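Local atomic coordinates of ZYG-9 (Caenorhabditis elegans, PDB entry 2OF3), a protein that plays a major part in organising microtubules and spindle poles during mitosis and meiosis in one-cell embryos. Residues N147-V152 with N180-S185; E186-I191 with R224-N229; P214-K219 with D251-L256. All coordinates share one frame; numbering follows the deposited sequence.

The three contacts follow one another along an all-helical solenoid, the HEAT-like array of a TOG domain. Contacts 1 and 2 share helix 181-198, and their centres lie about 12 Å apart; R149 CD packs on E186 CG where they meet. Contact 3 is centred about 13 Å from contact 2 and about 22 Å from contact 1, and D218 ties it to both. R184 NH2 forms a salt bridge with D218 OD2 at 2.9 Å, while R224 NH1 probably donates to D218 O at 2.8 Å. No ligand is bound; as in related TOG domains, the edge formed by the loops leading into helices 181-198 and 221-238, near contacts 1 and 3, is probably the one facing tubulin.

Contact 1: N147-V152 with N180-S185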
loop_
_atom_site.group_PDB
_atom_site.type_symbol
_atom_site.label_atom_id
_atom_site.label_comp_id
_atom_site.label_asym_id
_atom_site.label_seq_id
_atom_site.Cartn_x
_atom_site.Cartn_y
_atom_site.Cartn_z
ATOM N N ASN A 147 12.819 -10.179 -4.272
ATOM C CA ASN A 147 12.825 -9.042 -5.199
ATOM C C ASN A 147 11.430 -8.432 -5.375
ATOM O O ASN A 147 11.304 -7.235 -5.588
ATOM C CB ASN A 147 13.415 -9.450 -6.567
ATOM C CG ASN A 147 14.855 -8.996 -6.743
ATOM O OD1 ASN A 147 15.269 -7.953 -6.210
ATOM N ND2 ASN A 147 15.626 -9.765 -7.512
ATOM N N MET A 148 10.401 -9.270 -5.292
ATOM C CA MET A 148 9.041 -8.815 -5.381
ATOM C C MET A 148 8.640 -8.016 -4.127
ATOM O O MET A 148 8.026 -6.933 -4.257
ATOM C CB MET A 148 8.095 -9.943 -5.716
ATOM C CG MET A 148 8.290 -10.347 -7.209
ATOM S SD MET A 148 7.407 -9.195 -8.319
ATOM C CE MET A 148 5.899 -10.013 -8.035
ATOM N N ARG A 149 9.034 -8.495 -2.946
ATOM C CA ARG A 149 8.809 -7.741 -1.707
ATOM C C ARG A 149 9.539 -6.429 -1.748
ATOM O O ARG A 149 9.054 -5.448 -1.238
ATOM C CB ARG A 149 9.227 -8.542 -0.467
ATOM C CG ARG A 149 8.398 -9.774 -0.254
ATOM C CD ARG A 149 8.669 -10.417 1.092
ATOM N NE ARG A 149 10.053 -10.897 1.239
ATOM C CZ ARG A 149 10.499 -12.105 0.893
ATOM N NH1 ARG A 149 9.714 -13.037 0.301
ATOM N NH2 ARG A 149 11.775 -12.377 1.116
ATOM N N THR A 150 10.717 -6.390 -2.364
ATOM C CA THR A 150 11.460 -5.159 -2.473
ATOM C C THR A 150 10.770 -4.095 -3.331
ATOM O O THR A 150 10.791 -2.900 -3.022
ATOM C CB THR A 150 12.876 -5.471 -3.030
ATOM O OG1 THR A 150 13.542 -6.248 -2.032
ATOM C CG2 THR A 150 13.669 -4.188 -3.298
ATOM N N SER A 151 10.191 -4.533 -4.431
ATOM C CA SER A 151 9.535 -3.642 -5.392
ATOM C C SER A 151 8.296 -3.047 -4.747
ATOM O O SER A 151 7.980 -1.869 -4.960
ATOM C CB SER A 151 9.114 -4.430 -6.648
ATOM O OG SER A 151 10.256 -4.675 -7.471
ATOM N N VAL A 152 7.614 -3.882 -3.964
ATOM C CA VAL A 152 6.416 -3.465 -3.220
ATOM C C VAL A 152 6.823 -2.439 -2.167
ATOM O O VAL A 152 6.169 -1.400 -2.076
ATOM C CB VAL A 152 5.712 -4.643 -2.604
ATOM C CG1 VAL A 152 4.610 -4.162 -1.628
ATOM C CG2 VAL A 152 5.164 -5.589 -3.753
ATOM N N ASN A 180 -0.778 -14.291 6.551
ATOM C CA ASN A 180 0.459 -14.398 5.812
ATOM C C ASN A 180 1.586 -13.741 6.646
ATOM O O ASN A 180 1.578 -12.526 6.899
ATOM C CB ASN A 180 0.273 -13.757 4.421
ATOM C CG ASN A 180 1.549 -13.849 3.532
ATOM O OD1 ASN A 180 2.649 -13.490 3.952
ATOM N ND2 ASN A 180 1.382 -14.345 2.295
ATOM N N ALA A 181 2.528 -14.560 7.124
ATOM C CA ALA A 181 3.543 -14.045 8.023
ATOM C C ALA A 181 4.455 -13.054 7.343
ATOM O O ALA A 181 4.971 -12.148 8.004
ATOM C CB ALA A 181 4.389 -15.222 8.646
ATOM N N ARG A 182 4.681 -13.193 6.039
ATOM C CA ARG A 182 5.532 -12.212 5.326
ATOM C C ARG A 182 4.866 -10.859 5.282
ATOM O O ARG A 182 5.520 -9.851 5.454
ATOM C CB ARG A 182 5.850 -12.665 3.899
ATOM C CG ARG A 182 6.821 -13.817 3.828
ATOM C CD ARG A 182 6.880 -14.323 2.410
ATOM N NE ARG A 182 8.020 -15.220 2.222
ATOM C CZ ARG A 182 7.902 -16.494 1.863
ATOM N NH1 ARG A 182 6.705 -17.039 1.646
ATOM N NH2 ARG A 182 8.993 -17.219 1.711
ATOM N N GLN A 183 3.553 -10.839 5.050
ATOM C CA GLN A 183 2.793 -9.579 5.170
ATOM C C GLN A 183 2.880 -8.965 6.562
ATOM O O GLN A 183 3.140 -7.768 6.682
ATOM C CB GLN A 183 1.330 -9.782 4.823
ATOM C CG GLN A 183 0.534 -8.476 4.966
ATOM C CD GLN A 183 -0.853 -8.514 4.314
ATOM O OE1 GLN A 183 -1.178 -9.420 3.578
ATOM N NE2 GLN A 183 -1.654 -7.482 4.578
ATOM N N ARG A 184 2.657 -9.728 7.628
ATOM C CA ARG A 184 2.808 -9.151 8.964
ATOM C C ARG A 184 4.201 -8.588 9.208
ATOM O O ARG A 184 4.324 -7.467 9.752
ATOM C CB ARG A 184 2.501 -10.188 10.061
ATOM C CG ARG A 184 1.117 -10.792 9.957
ATOM C CD ARG A 184 0.771 -11.474 11.247
ATOM N NE ARG A 184 1.623 -12.642 11.556
ATOM C CZ ARG A 184 1.452 -13.865 11.047
ATOM N NH1 ARG A 184 0.483 -14.085 10.163
ATOM N NH2 ARG A 184 2.255 -14.884 11.442
ATOM N N SER A 185 5.270 -9.328 8.859
ATOM C CA SER A 185 6.593 -8.807 9.145
ATOM C C SER A 185 6.923 -7.618 8.285
ATOM O O SER A 185 7.501 -6.643 8.773
ATOM C CB SER A 185 7.696 -9.877 9.039
ATOM O OG SER A 185 7.678 -10.466 7.749
#
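R149 and R182 meet through their guanidinium ends in a contact made by these two side chains alone, an instructive case of like charges brought together at the surface of a helical array. The closest pair is R149 NH1 with R182 NE, 3.4 Å apart; both are donors, so no hydrogen bond joins them. R149 NH1 also packs against R182 CD at 3.8 Å, so the touch is van der Waals packing of two cations and not a bond. The two side chains cross at about a right angle, yet their guanidinium planes are nearly parallel, only 13° apart.

Their shapes differ. R149 folds at its third torsion (-63°), which turns its head back past the start of its helix, where NH1 donates to E143 O in the preceding loop. That bond gives the group a partner of opposite polarity and probably eases the proximity of R182. R182 instead runs extended from CG to NE and reaches out from the first turn of helix 181-198 to the neighbouring arginine.

That first turn is fixed by N180 in the N-cap position. Its OD1 accepts from Q183 N at 3.0 Å, with the donor standing 40° out of the carbonyl plane. A181 CA stands 3.5 Å above one face of the R184 guanidinium, toward its rim.

Away from the arginine pair the two segments separate and turn to other partners. M148 packs on L104 and L108 of helix 101-120, and V152 reaches L108 and also L137 of helix 127-139. On the far side, R184 and S185 touch V223 of helix 221-238, which places helix 181-198 between helices 146-163 and 221-238, with the arginine pair bridging it to the first of these.

Contact 2: E186-I191 with R224-N229; sequences ECLLVI and RNAAIN
L188 and A226 stand at the centre of a near-parallel helix pair, the arrangement by which successive layers of an alpha-solenoid such as the TOG domain stack. The short segments of helices 181-198 and 221-238 run in the same sense, 18° apart, with axes 8.6 Å from each other at closest approach. That is a close spacing, to which the small A226 side chain probably contributes: the CA atoms of L188 and A226 come within 5.8 Å.

The tight part is apolar and buried. The CB atoms of L188 and A226 meet at 3.6 Å, each pointing at the opposite helix. Beyond CB, L188 slants across the partner helix toward its N-terminal side. With CG placed beside its own backbone N (chi1 -71°) and CD1 swung on in an extended course, the branch reaches A227, where CD1 rests 3.8 Å from the backbone N and touches the CB as well. L188 also leans on L176 and V212, and A227 on V212, which deepens this side towards helix 208-212.

The opposite flank is looser. It rests on L189, which is partly exposed and contributes much less to the contact than L188 does; its CB does not point straight at the partner, and only its outer end closes on the alanine. Along this margin L189 also touches R153 of helix 146-163, linking the pair to the preceding layer.

No hydrogen bond crosses the interface, and cohesion rests on methyl and methylene packing. One methyl group serves both leucines: besides the CB of L188, A226 CB receives CD2 of L189 at 3.8 Å.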
loop_
_atom_site.group_PDB
_atom_site.type_symbol
_atom_site.label_atom_id
_atom_site.label_comp_id
_atom_site.label_asym_id
_atom_site.label_seq_id
_atom_site.Cartn_x
_atom_site.Cartn_y
_atom_site.Cartn_z
ATOM N N GLU A 186 6.607 -7.653 7.000
ATOM C CA GLU A 186 6.948 -6.474 6.163
ATOM C C GLU A 186 6.268 -5.172 6.611
ATOM O O GLU A 186 6.864 -4.093 6.537
ATOM C CB GLU A 186 6.572 -6.763 4.706
ATOM C CG GLU A 186 7.499 -7.800 3.995
ATOM C CD GLU A 186 8.889 -7.270 3.706
ATOM O OE1 GLU A 186 9.031 -6.217 3.025
ATOM O OE2 GLU A 186 9.866 -7.900 4.170
ATOM N N CYS A 187 5.005 -5.291 7.049
ATOM C CA CYS A 187 4.238 -4.181 7.605
ATOM C C CYS A 187 4.797 -3.607 8.907
ATOM O O CYS A 187 4.903 -2.384 9.010
ATOM C CB CYS A 187 2.744 -4.564 7.694
ATOM S SG CYS A 187 2.092 -4.676 5.987
ATOM N N LEU A 188 5.233 -4.469 9.833
ATOM C CA LEU A 188 5.975 -4.033 11.031
ATOM C C LEU A 188 7.229 -3.279 10.710
ATOM O O LEU A 188 7.567 -2.292 11.374
ATOM C CB LEU A 188 6.331 -5.233 11.953
ATOM C CG LEU A 188 5.112 -5.834 12.670
ATOM C CD1 LEU A 188 5.466 -7.206 13.310
ATOM C CD2 LEU A 188 4.407 -4.807 13.664
ATOM N N LEU A 189 7.973 -3.742 9.715
ATOM C CA LEU A 189 9.225 -3.068 9.281
ATOM C C LEU A 189 8.964 -1.648 8.786
ATOM O O LEU A 189 9.769 -0.765 9.018
ATOM C CB LEU A 189 9.954 -3.873 8.169
ATOM C CG LEU A 189 10.518 -5.219 8.654
ATOM C CD1 LEU A 189 11.089 -5.939 7.474
ATOM C CD2 LEU A 189 11.582 -5.090 9.791
ATOM N N VAL A 190 7.874 -1.433 8.069
ATOM C CA VAL A 190 7.500 -0.059 7.676
ATOM C C VAL A 190 7.188 0.828 8.932
ATOM O O VAL A 190 7.719 1.949 9.065
ATOM C CB VAL A 190 6.300 -0.037 6.674
ATOM C CG1 VAL A 190 5.984 1.441 6.274
ATOM C CG2 VAL A 190 6.648 -0.847 5.395
ATOM N N ILE A 191 6.375 0.316 9.854
ATOM C CA ILE A 191 6.149 1.007 11.123
ATOM C C ILE A 191 7.454 1.281 11.828
ATOM O O ILE A 191 7.667 2.388 12.303
ATOM C CB ILE A 191 5.183 0.229 12.002
ATOM C CG1 ILE A 191 3.774 0.174 11.339
ATOM C CG2 ILE A 191 5.161 0.827 13.458
ATOM C CD1 ILE A 191 2.764 -0.885 11.936
ATOM N N ARG A 224 8.278 -11.726 14.893
ATOM C CA ARG A 224 8.779 -11.472 16.264
ATOM C C ARG A 224 9.880 -10.476 16.269
ATOM O O ARG A 224 9.854 -9.592 17.078
ATOM C CB ARG A 224 9.345 -12.750 16.898
ATOM C CG ARG A 224 8.281 -13.765 17.159
ATOM C CD ARG A 224 8.785 -14.738 18.235
ATOM N NE ARG A 224 9.928 -15.537 17.756
ATOM C CZ ARG A 224 9.838 -16.617 16.987
ATOM N NH1 ARG A 224 8.661 -17.023 16.502
ATOM N NH2 ARG A 224 10.943 -17.289 16.662
ATOM N N ASN A 225 10.893 -10.655 15.410
ATOM C CA ASN A 225 12.042 -9.757 15.396
ATOM C C ASN A 225 11.663 -8.304 15.046
ATOM O O ASN A 225 12.155 -7.368 15.633
ATOM C CB ASN A 225 13.059 -10.252 14.381
ATOM C CG ASN A 225 14.448 -9.794 14.719
ATOM O OD1 ASN A 225 15.091 -9.085 13.947
ATOM N ND2 ASN A 225 14.874 -10.104 15.942
ATOM N N ALA A 226 10.765 -8.135 14.083
ATOM C CA ALA A 226 10.304 -6.794 13.649
ATOM C C ALA A 226 9.434 -6.181 14.767
ATOM O O ALA A 226 9.533 -4.963 15.011
ATOM C CB ALA A 226 9.500 -6.919 12.326
ATOM N N ALA A 227 8.621 -7.008 15.454
ATOM C CA ALA A 227 7.764 -6.494 16.541
ATOM C C ALA A 227 8.624 -6.003 17.673
ATOM O O ALA A 227 8.369 -4.902 18.204
ATOM C CB ALA A 227 6.754 -7.549 17.076
ATOM N N ILE A 228 9.650 -6.793 18.033
ATOM C CA ILE A 228 10.636 -6.382 19.023
ATOM C C ILE A 228 11.256 -5.079 18.569
ATOM O O ILE A 228 11.326 -4.141 19.374
ATOM C CB ILE A 228 11.747 -7.464 19.223
ATOM C CG1 ILE A 228 11.178 -8.660 19.961
ATOM C CG2 ILE A 228 12.979 -6.872 19.958
ATOM C CD1 ILE A 228 12.050 -9.917 19.840
ATOM N N ASN A 229 11.702 -4.987 17.311
ATOM C CA ASN A 229 12.345 -3.746 16.884
ATOM C C ASN A 229 11.460 -2.488 16.799
ATOM O O ASN A 229 11.950 -1.386 16.986
ATOM C CB ASN A 229 13.141 -3.959 15.585
ATOM C CG ASN A 229 14.397 -4.778 15.781
ATOM O OD1 ASN A 229 14.916 -5.373 14.840
ATOM N ND2 ASN A 229 14.896 -4.801 16.963
#

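Contact 3: P214-K219 with D251-L256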
loop_
_atom_site.group_PDB
_atom_site.type_symbol
_atom_site.label_atom_id
_atom_site.label_comp_id
_atom_site.label_asym_id
_atom_site.label_seq_id
_atom_site.Cartn_x
_atom_site.Cartn_y
_atom_site.Cartn_z
ATOM N N PRO A 214 1.665 -7.772 21.172
ATOM C CA PRO A 214 1.397 -9.209 21.104
ATOM C C PRO A 214 2.229 -9.977 20.056
ATOM O O PRO A 214 2.336 -11.212 20.155
ATOM C CB PRO A 214 -0.081 -9.277 20.701
ATOM C CG PRO A 214 -0.659 -8.012 21.245
ATOM C CD PRO A 214 0.417 -6.992 21.027
ATOM N N PHE A 215 2.772 -9.269 19.054
ATOM C CA PHE A 215 3.463 -9.954 17.959
ATOM C C PHE A 215 4.888 -10.342 18.329
ATOM O O PHE A 215 5.551 -11.038 17.556
ATOM C CB PHE A 215 3.356 -9.158 16.633
ATOM C CG PHE A 215 1.941 -9.136 16.069
ATOM C CD1 PHE A 215 1.455 -10.221 15.331
ATOM C CD2 PHE A 215 1.055 -8.038 16.367
ATOM C CE1 PHE A 215 0.132 -10.219 14.821
ATOM C CE2 PHE A 215 -0.268 -8.014 15.897
ATOM C CZ PHE A 215 -0.744 -9.115 15.109
ATOM N N VAL A 216 5.348 -9.933 19.520
ATOM C CA VAL A 216 6.591 -10.425 20.062
ATOM C C VAL A 216 6.471 -11.932 20.276
ATOM O O VAL A 216 7.485 -12.625 20.243
ATOM C CB VAL A 216 7.051 -9.634 21.359
ATOM C CG1 VAL A 216 8.380 -10.196 21.945
ATOM C CG2 VAL A 216 7.246 -8.121 21.032
ATOM N N GLY A 217 5.244 -12.440 20.429
ATOM C CA GLY A 217 4.933 -13.868 20.597
ATOM C C GLY A 217 4.448 -14.589 19.352
ATOM O O GLY A 217 3.924 -15.719 19.443
ATOM N N ASP A 218 4.590 -13.974 18.183
ATOM C CA ASP A 218 4.164 -14.580 16.936
ATOM C C ASP A 218 4.975 -15.848 16.680
ATOM O O ASP A 218 6.141 -15.943 17.095
ATOM C CB ASP A 218 4.392 -13.574 15.793
ATOM C CG ASP A 218 3.595 -13.890 14.530
ATOM O OD1 ASP A 218 2.480 -13.321 14.335
ATOM O OD2 ASP A 218 4.063 -14.682 13.662
ATOM N N LYS A 219 4.350 -16.815 15.998
ATOM C CA LYS A 219 4.928 -18.111 15.574
ATOM C C LYS A 219 6.136 -17.930 14.648
ATOM O O LYS A 219 7.044 -18.762 14.594
ATOM C CB LYS A 219 3.797 -18.843 14.831
ATOM C CG LYS A 219 4.123 -20.146 14.172
ATOM C CD LYS A 219 3.151 -20.494 12.922
ATOM C CE LYS A 219 1.691 -20.928 13.345
ATOM N NZ LYS A 219 1.014 -21.993 12.430
ATOM N N ASP A 251 5.923 -12.466 30.385
ATOM C CA ASP A 251 7.231 -12.160 31.005
ATOM C C ASP A 251 8.395 -12.472 30.072
ATOM O O ASP A 251 9.404 -11.745 30.039
ATOM C CB ASP A 251 7.440 -12.947 32.300
ATOM C CG ASP A 251 6.866 -12.243 33.523
ATOM O OD1 ASP A 251 6.396 -11.070 33.394
ATOM O OD2 ASP A 251 6.895 -12.868 34.624
ATOM N N LYS A 252 8.284 -13.572 29.342
ATOM C CA LYS A 252 9.394 -13.961 28.501
ATOM C C LYS A 252 9.507 -13.088 27.251
ATOM O O LYS A 252 10.600 -12.887 26.770
ATOM C CB LYS A 252 9.354 -15.454 28.161
ATOM C CG LYS A 252 10.294 -16.307 29.087
ATOM C CD LYS A 252 9.511 -17.125 30.115
ATOM C CE LYS A 252 10.172 -17.048 31.499
ATOM N NZ LYS A 252 11.360 -17.972 31.647
ATOM N N ASP A 253 8.391 -12.564 26.755
ATOM C CA ASP A 253 8.378 -11.603 25.638
ATOM C C ASP A 253 9.038 -10.308 26.099
ATOM O O ASP A 253 9.886 -9.751 25.418
ATOM C CB ASP A 253 6.939 -11.312 25.181
ATOM C CG ASP A 253 6.311 -12.468 24.354
ATOM O OD1 ASP A 253 6.996 -13.476 24.087
ATOM O OD2 ASP A 253 5.123 -12.361 23.965
ATOM N N LYS A 254 8.685 -9.849 27.285
ATOM C CA LYS A 254 9.232 -8.630 27.813
ATOM C C LYS A 254 10.753 -8.722 27.965
ATOM O O LYS A 254 11.429 -7.748 27.643
ATOM C CB LYS A 254 8.504 -8.235 29.115
ATOM C CG LYS A 254 8.953 -6.912 29.667
ATOM C CD LYS A 254 8.123 -6.328 30.810
ATOM C CE LYS A 254 8.817 -5.018 31.264
ATOM N NZ LYS A 254 8.034 -4.247 32.282
ATOM N N SER A 255 11.300 -9.873 28.415
ATOM C CA SER A 255 12.775 -10.043 28.534
ATOM C C SER A 255 13.509 -9.955 27.226
ATOM O O SER A 255 14.630 -9.418 27.185
ATOM C CB SER A 255 13.195 -11.381 29.133
ATOM O OG SER A 255 12.262 -11.799 30.081
ATOM N N LEU A 256 12.916 -10.521 26.168
ATOM C CA LEU A 256 13.503 -10.387 24.821
ATOM C C LEU A 256 13.585 -8.919 24.419
ATOM O O LEU A 256 14.591 -8.451 23.909
ATOM C CB LEU A 256 12.699 -11.180 23.780
ATOM C CG LEU A 256 12.631 -12.694 24.016
ATOM C CD1 LEU A 256 11.503 -13.302 23.206
ATOM C CD2 LEU A 256 14.001 -13.329 23.725
#
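V216 and D253 bring the backbones together, their CA atoms 6.0 Å apart, where a 3-10 turn at 214-216 meets the first turn of helix 251-264. Here the loop between helices 208-212 and 221-238 packs on the last helix of the TOG-domain alpha-solenoid. The turn is closed by G217 N donating to P214 O at 3.2 Å.

The side chains of V216 and D253 slide past one another in opposite directions. With CG1 anti to the backbone N (chi1 179°), V216 presses this methyl on D253 CB at 3.7 Å, while its other contacts reach I228 and L231 of helix 221-238. The valine thus joins the end helix to the layer before it. Past the methyl, the D253 carboxylate extends over the turn towards G217, whose lack of a side chain matters here: a beta carbon at that position would come about 3.1 Å from OD2. With an alanine in place of D253 the carboxylate is gone, which would probably leave a gap beside G217, with only the beta carbon still against V216.

The K254 side chain starts away from the contact, and K254 makes a cation-pi interaction with W243. The helix start is reinforced from within, since D251 O accepts from both S255 N and S255 OG, which approach from opposite faces of its plane. Across the contact, D253 OD2 comes to 3.5 Å from G217 N without forming a hydrogen bond.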